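Local coordinates for protein cDNA FLJ56608, highly similar to Homo sapiens chloride channel, calcium activated, family member 1 (CLCA1), mRNA (Homo sapiens, PDB 6PYO) that is thought to take part in calcium-activated chloride conductance and in mucus production by goblet cells, here represented by its calcium-binding von Willebrand factor type A domain, at residues G22-L25 with N26-N29; T50-S53 with A54-Q58; A143-E146 with L147-L150. One frame throughout, in Å; residues are numbered along the deposited sequence.

How the contacts relate
All three contacts are local and lie in the von Willebrand factor type A domain, a Rossmann-like fold with helices packed on both faces of a central sheet. Contact 1 is the first turn of helix 24-39. Contact 2 is the hairpin between strands 45-51 and 55-63. Contact 3 is the start of helix 145-152. The centre of contact 1 is about 17 Å from that of contact 2. Contact 3 is about 19 Å, centre to centre, from both. None touches another. Ser16, Ser18 and Thr85 bind calcium. The side chains of Arg24 and Phe51 lie about 7 Å from a bound calcium and that of Ala144 about 10 Å, so none is a direct ligand.

Contact 1 (G22-L25 with N26-N29); sequences GNRL and NRLN
Asn23 and Arg27 meet in the first turn of helix 24-39, the helix of the beta-alpha-beta unit between strands 8-14 and 45-51 in this type A domain. Asn23 is the N-cap residue, but its side chain makes no capping bond. Its carbonyl starts the helical ladder instead: Arg27 N donates to Asn23 O at 2.8 Å, almost in line with the C=O bond. The next rungs are Leu28 N to Arg24 O and Asn29 N to Leu25 O, both 2.9 Å.

The side chain of Arg27 folds back over this turn. It bends at CG-CD (chi3 -94°), which lays the guanidinium across the start of the helix. One face looks onto Arg24 CA, 3.7 Å from the plane and offset toward the rim. Arg27 NE also passes beside Asn23 CB, at 3.9 Å. Arg27 NH1 makes a weak hydrogen bond to Leu139 O.

Arg24 runs extended from CG to NE, and its NH1 forms salt bridges with Glu116 and Asp114, acids that probably offset the charge it brings near Arg27. The two guanidinium planes stand 73° apart, and Arg24 NE is 5.1 Å from Arg27 NH2. Further along, Asn29 ND2 bonds Pro78 O. The closest approach of the two arginine side chains is Arg24 CG to Arg27 NH2, 3.7 Å.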
loop_
_atom_site.group_PDB
_atom_site.type_symbol
_atom_site.label_atom_id
_atom_site.label_comp_id
_atom_site.label_asym_id
_atom_site.label_seq_id
_atom_site.Cartn_x
_atom_site.Cartn_y
_atom_site.Cartn_z
ATOM N N GLY A 22 8.867 -17.395 -6.175
ATOM C CA GLY A 22 8.480 -17.177 -7.557
ATOM C C GLY A 22 8.864 -15.796 -8.035
ATOM O O GLY A 22 9.993 -15.331 -7.840
ATOM N N ASN A 23 7.910 -15.126 -8.674
ATOM C CA ASN A 23 8.113 -13.788 -9.207
ATOM C C ASN A 23 7.327 -12.744 -8.433
ATOM O O ASN A 23 7.064 -11.658 -8.960
ATOM C CB ASN A 23 7.715 -13.752 -10.679
ATOM C CG ASN A 23 8.684 -14.503 -11.560
ATOM O OD1 ASN A 23 9.882 -14.222 -11.558
ATOM N ND2 ASN A 23 8.175 -15.469 -12.316
ATOM N N ARG A 24 6.941 -13.054 -7.190
ATOM C CA ARG A 24 6.025 -12.181 -6.473
ATOM C C ARG A 24 6.574 -10.773 -6.384
ATOM O O ARG A 24 5.839 -9.802 -6.588
ATOM C CB ARG A 24 5.752 -12.724 -5.082
ATOM C CG ARG A 24 5.105 -14.058 -5.098
ATOM C CD ARG A 24 4.989 -14.614 -3.714
ATOM N NE ARG A 24 4.419 -15.949 -3.756
ATOM C CZ ARG A 24 3.981 -16.615 -2.697
ATOM N NH1 ARG A 24 4.031 -16.088 -1.471
ATOM N NH2 ARG A 24 3.467 -17.808 -2.871
ATOM N N LEU A 25 7.857 -10.640 -6.056
ATOM C CA LEU A 25 8.416 -9.309 -5.883
ATOM C C LEU A 25 8.507 -8.576 -7.216
ATOM O O LEU A 25 8.253 -7.369 -7.279
ATOM C CB LEU A 25 9.775 -9.404 -5.210
ATOM C CG LEU A 25 10.317 -8.070 -4.712
ATOM C CD1 LEU A 25 9.498 -7.511 -3.600
ATOM C CD2 LEU A 25 11.766 -8.251 -4.269
ATOM N N ASN A 26 8.838 -9.289 -8.298
ATOM C CA ASN A 26 8.808 -8.686 -9.628
ATOM C C ASN A 26 7.399 -8.223 -9.995
ATOM O O ASN A 26 7.226 -7.144 -10.556
ATOM C CB ASN A 26 9.321 -9.673 -10.679
ATOM C CG ASN A 26 10.839 -9.694 -10.796
ATOM O OD1 ASN A 26 11.523 -8.688 -10.558
ATOM N ND2 ASN A 26 11.378 -10.856 -11.157
ATOM N N ARG A 27 6.379 -9.023 -9.680
ATOM C CA ARG A 27 5.015 -8.604 -9.958
ATOM C C ARG A 27 4.623 -7.400 -9.114
ATOM O O ARG A 27 3.939 -6.486 -9.603
ATOM C CB ARG A 27 4.055 -9.764 -9.732
ATOM C CG ARG A 27 3.996 -10.711 -10.921
ATOM C CD ARG A 27 3.127 -11.948 -10.633
ATOM N NE ARG A 27 3.944 -13.064 -10.157
ATOM C CZ ARG A 27 3.672 -13.784 -9.077
ATOM N NH1 ARG A 27 2.587 -13.528 -8.360
ATOM N NH2 ARG A 27 4.481 -14.778 -8.712
ATOM N N LEU A 28 5.055 -7.366 -7.853
ATOM C CA LEU A 28 4.815 -6.179 -7.045
ATOM C C LEU A 28 5.447 -4.965 -7.703
ATOM O O LEU A 28 4.807 -3.920 -7.835
ATOM C CB LEU A 28 5.337 -6.364 -5.624
ATOM C CG LEU A 28 5.198 -5.154 -4.694
ATOM C CD1 LEU A 28 5.009 -5.618 -3.262
ATOM C CD2 LEU A 28 6.426 -4.248 -4.792
ATOM N N ASN A 29 6.692 -5.098 -8.155
ATOM C CA ASN A 29 7.373 -3.961 -8.767
ATOM C C ASN A 29 6.699 -3.543 -10.064
ATOM O O ASN A 29 6.595 -2.350 -10.349
ATOM C CB ASN A 29 8.848 -4.285 -9.021
ATOM C CG ASN A 29 9.673 -4.208 -7.773
ATOM O OD1 ASN A 29 9.366 -3.447 -6.858
ATOM N ND2 ASN A 29 10.704 -5.030 -7.700
#

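Contact 2 (T50-S53 with A54-Q58); sequences TFDS and AAHVQ
Thr50 and His56 pair across the beta hairpin that joins strand 45-51 to strand 55-63, the antiparallel edge strand of the sheet.

Backbone bonds set the register. Thr50 and His56 form an antiparallel hydrogen-bonded pair: His56 N donates to Thr50 O at 2.7 Å and Thr50 N to His56 O at 2.9 Å. Phe51 and Ala55 follow as a non-hydrogen-bonded pair. At the turn, Asp52 N donates to Ala54 O, also at 2.9 Å.

Side-chain bonds gather on the face of Thr50 and His56. Asp52 OD1 takes the N-H of Ala54 at 3.2 Å, on its anti side and tilted out of the carboxylate plane, which makes an Asx turn. The other oxygen, Asp52 OD2, accepts from His56 NE2 at 3.1 Å. It is met on the syn side but well out of the carboxylate plane, while it lies near the plane of the imidazole. The carboxylate and ring planes are 61° apart. A weak second bond runs from His56 NE2 to Asp52 OD1. With chi1 at 36°, Asp52 CG sits between its own N and carbonyl carbon, and this brings the carboxylate back over the turn. At the other end, Gln58 bends at chi2 (-57°) and its NE2 donates to Thr50 OG1 at 3.0 Å. That hydroxyl also gives a weak bond to His56 O.

Apolar contact is on the opposite face. Phe51 CB is 4.5 Å from Ala55 CB, and the phenyl ring leads away to Ile87 and Val12.

Lys15 forms a salt bridge with Asp52 OD2. The carboxylate thus ties the turn to both a lysine and a histidine. Its negative charge could polarise His56, though the salt bridge to Lys15 probably tempers that effect.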
loop_
_atom_site.group_PDB
_atom_site.type_symbol
_atom_site.label_atom_id
_atom_site.label_comp_id
_atom_site.label_asym_id
_atom_site.label_seq_id
_atom_site.Cartn_x
_atom_site.Cartn_y
_atom_site.Cartn_z
ATOM N N THR A 50 7.115 0.452 2.688
ATOM C CA THR A 50 7.399 -0.976 2.611
ATOM C C THR A 50 7.255 -1.610 3.990
ATOM O O THR A 50 7.268 -0.950 5.029
ATOM C CB THR A 50 8.803 -1.276 2.090
ATOM O OG1 THR A 50 9.711 -0.465 2.809
ATOM C CG2 THR A 50 8.902 -1.001 0.609
ATOM N N PHE A 51 7.133 -2.916 4.011
ATOM C CA PHE A 51 7.029 -3.513 5.328
ATOM C C PHE A 51 7.548 -4.938 5.251
ATOM O O PHE A 51 7.374 -5.616 4.227
ATOM C CB PHE A 51 5.602 -3.479 5.887
ATOM C CG PHE A 51 4.648 -4.360 5.148
ATOM C CD1 PHE A 51 4.463 -5.695 5.524
ATOM C CD2 PHE A 51 3.922 -3.855 4.080
ATOM C CE1 PHE A 51 3.579 -6.504 4.834
ATOM C CE2 PHE A 51 3.041 -4.650 3.378
ATOM C CZ PHE A 51 2.860 -5.971 3.755
ATOM N N ASP A 52 8.238 -5.317 6.318
ATOM C CA ASP A 52 8.458 -6.759 6.658
ATOM C C ASP A 52 7.723 -6.971 7.977
ATOM O O ASP A 52 6.507 -6.806 8.031
ATOM C CB ASP A 52 9.942 -7.087 6.656
ATOM C CG ASP A 52 10.822 -5.951 7.181
ATOM O OD1 ASP A 52 10.649 -5.535 8.357
ATOM O OD2 ASP A 52 11.683 -5.469 6.413
ATOM N N SER A 53 8.434 -7.352 9.047
ATOM C CA SER A 53 7.879 -7.353 10.401
ATOM C C SER A 53 7.649 -5.944 10.934
ATOM O O SER A 53 6.879 -5.774 11.879
ATOM C CB SER A 53 8.813 -8.132 11.373
ATOM O OG SER A 53 10.132 -7.593 11.407
ATOM N N ALA A 54 8.262 -4.934 10.327
ATOM C CA ALA A 54 8.044 -3.535 10.667
ATOM C C ALA A 54 7.901 -2.732 9.375
ATOM O O ALA A 54 8.261 -3.195 8.287
ATOM C CB ALA A 54 9.212 -2.996 11.527
ATOM N N ALA A 55 7.419 -1.500 9.495
ATOM C CA ALA A 55 7.179 -0.646 8.329
ATOM C C ALA A 55 8.340 0.316 8.100
ATOM O O ALA A 55 8.922 0.833 9.053
ATOM C CB ALA A 55 5.892 0.168 8.490
ATOM N N HIS A 56 8.643 0.584 6.829
ATOM C CA HIS A 56 9.702 1.508 6.442
ATOM C C HIS A 56 9.104 2.546 5.499
ATOM O O HIS A 56 8.670 2.218 4.387
ATOM C CB HIS A 56 10.877 0.745 5.811
ATOM C CG HIS A 56 11.262 -0.483 6.592
ATOM N ND1 HIS A 56 11.900 -0.419 7.813
ATOM C CD2 HIS A 56 11.033 -1.798 6.356
ATOM C CE1 HIS A 56 12.054 -1.643 8.289
ATOM N NE2 HIS A 56 11.548 -2.497 7.419
ATOM N N VAL A 57 9.075 3.800 5.938
ATOM C CA VAL A 57 8.568 4.870 5.072
ATOM C C VAL A 57 9.573 5.100 3.953
ATOM O O VAL A 57 10.667 5.603 4.200
ATOM C CB VAL A 57 8.310 6.160 5.850
ATOM C CG1 VAL A 57 7.704 7.240 4.918
ATOM C CG2 VAL A 57 7.347 5.876 7.024
ATOM N N GLN A 58 9.232 4.695 2.719
ATOM C CA GLN A 58 10.083 5.054 1.599
ATOM C C GLN A 58 9.825 6.491 1.155
ATOM O O GLN A 58 10.729 7.158 0.653
ATOM C CB GLN A 58 9.872 4.111 0.415
ATOM C CG GLN A 58 10.129 2.702 0.693
ATOM C CD GLN A 58 11.574 2.481 1.211
ATOM O OE1 GLN A 58 12.506 3.096 0.726
ATOM N NE2 GLN A 58 11.730 1.629 2.197
#

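Contact 3 (A143-E146 with L147-L150); sequences AAQE and LEEL
Ala143 and Leu147 meet where the chain enters helix 145-152, the helix between strands 133-138 and 158-159 in this Rossmann-like fold. This is the packed side. Ala143 CB touches Leu147 CD2 at 4.0 Å. Leu147 and Leu150 are buried against the sheet: Leu147 reaches Leu111 and Ala138, and Leu150 reaches Leu111 and Ile134. Leu150 and Glu146 touch Phe124 of helix 124-130. Backbone bonds run from Glu149 N to Gln145 O and, at 2.8 Å, from Leu150 N to Glu146 O.

The outer side is polar and looser. Gln145 is exposed, and its chain bends at chi2 (70°), turning the amide forward along the helix, toward Glu148 and Glu149. Gln145 NE2 donates to Glu148 OE2 over a short 2.6 Å. It comes from above the carboxylate plane, with the amide and carboxylate planes 89° apart. A weak second bond goes from Gln145 NE2 to Glu149 OE2, at 3.0 Å. There the two planes are only 29° apart. An alanine in place of Glu148 would be likely to leave the Gln145 amide with just that weak bond here and freer to turn. The other oxygen of Glu148, OE1, has a long, weak ion pair with Lys152.

Ala144 O is 4.5 Å from Glu148 N. Glu148 N instead donates to a water at 3.0 Å, whose very short link to Ala144 O is doubtful.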
loop_
_atom_site.group_PDB
_atom_site.type_symbol
_atom_site.label_atom_id
_atom_site.label_comp_id
_atom_site.label_asym_id
_atom_site.label_seq_id
_atom_site.Cartn_x
_atom_site.Cartn_y
_atom_site.Cartn_z
ATOM N N ALA A 143 -3.187 -16.248 -0.037
ATOM C CA ALA A 143 -3.605 -15.078 0.724
ATOM C C ALA A 143 -4.593 -15.463 1.814
ATOM O O ALA A 143 -5.580 -16.153 1.555
ATOM C CB ALA A 143 -4.248 -14.049 -0.217
ATOM N N ALA A 144 -4.355 -14.981 3.030
ATOM C CA ALA A 144 -5.355 -15.109 4.082
ATOM C C ALA A 144 -6.711 -14.574 3.580
ATOM O O ALA A 144 -6.737 -13.735 2.671
ATOM C CB ALA A 144 -4.879 -14.337 5.335
ATOM N N GLN A 145 -7.807 -14.881 4.304
ATOM C CA GLN A 145 -9.136 -14.307 4.011
ATOM C C GLN A 145 -9.288 -12.865 4.517
ATOM O O GLN A 145 -10.006 -12.054 3.903
ATOM C CB GLN A 145 -10.227 -15.198 4.628
ATOM C CG GLN A 145 -11.648 -14.612 4.624
ATOM C CD GLN A 145 -12.278 -14.515 3.234
ATOM O OE1 GLN A 145 -11.810 -15.124 2.273
ATOM N NE2 GLN A 145 -13.354 -13.737 3.130
ATOM N N GLU A 146 -8.564 -12.506 5.573
ATOM C CA GLU A 146 -8.583 -11.139 6.085
ATOM C C GLU A 146 -8.096 -10.081 5.075
ATOM O O GLU A 146 -8.475 -8.918 5.216
ATOM C CB GLU A 146 -7.748 -11.079 7.370
ATOM C CG GLU A 146 -8.415 -11.712 8.588
ATOM C CD GLU A 146 -8.101 -13.196 8.746
ATOM O OE1 GLU A 146 -7.642 -13.832 7.773
ATOM O OE2 GLU A 146 -8.309 -13.724 9.858
ATOM N N LEU A 147 -7.314 -10.455 4.055
ATOM C CA LEU A 147 -6.891 -9.516 3.011
ATOM C C LEU A 147 -8.098 -9.008 2.224
ATOM O O LEU A 147 -8.377 -7.792 2.167
ATOM C CB LEU A 147 -5.886 -10.224 2.090
ATOM C CG LEU A 147 -5.225 -9.378 1.005
ATOM C CD1 LEU A 147 -4.423 -8.316 1.736
ATOM C CD2 LEU A 147 -4.395 -10.102 -0.006
ATOM N N GLU A 148 -8.840 -9.954 1.623
ATOM C CA GLU A 148 -10.136 -9.636 1.030
ATOM C C GLU A 148 -10.972 -8.816 1.996
ATOM O O GLU A 148 -11.542 -7.790 1.621
ATOM C CB GLU A 148 -10.885 -10.915 0.632
ATOM C CG GLU A 148 -12.378 -10.687 0.279
ATOM C CD GLU A 148 -13.154 -11.978 -0.056
ATOM O OE1 GLU A 148 -13.100 -12.432 -1.229
ATOM O OE2 GLU A 148 -13.825 -12.534 0.851
ATOM N N GLU A 149 -11.066 -9.252 3.250
ATOM C CA GLU A 149 -11.937 -8.512 4.159
ATOM C C GLU A 149 -11.462 -7.080 4.375
ATOM O O GLU A 149 -12.284 -6.187 4.613
ATOM C CB GLU A 149 -12.078 -9.240 5.497
ATOM C CG GLU A 149 -12.904 -10.556 5.399
ATOM C CD GLU A 149 -14.307 -10.374 4.814
ATOM O OE1 GLU A 149 -15.054 -9.499 5.306
ATOM O OE2 GLU A 149 -14.660 -11.106 3.857
ATOM N N LEU A 150 -10.150 -6.831 4.312
ATOM C CA LEU A 150 -9.676 -5.453 4.348
ATOM C C LEU A 150 -10.336 -4.631 3.251
ATOM O O LEU A 150 -10.802 -3.511 3.489
ATOM C CB LEU A 150 -8.156 -5.392 4.180
ATOM C CG LEU A 150 -7.301 -5.741 5.385
ATOM C CD1 LEU A 150 -5.817 -5.721 4.992
ATOM C CD2 LEU A 150 -7.544 -4.789 6.540
HETATM O O HOH W 1 -8.162 -12.783 0.976
#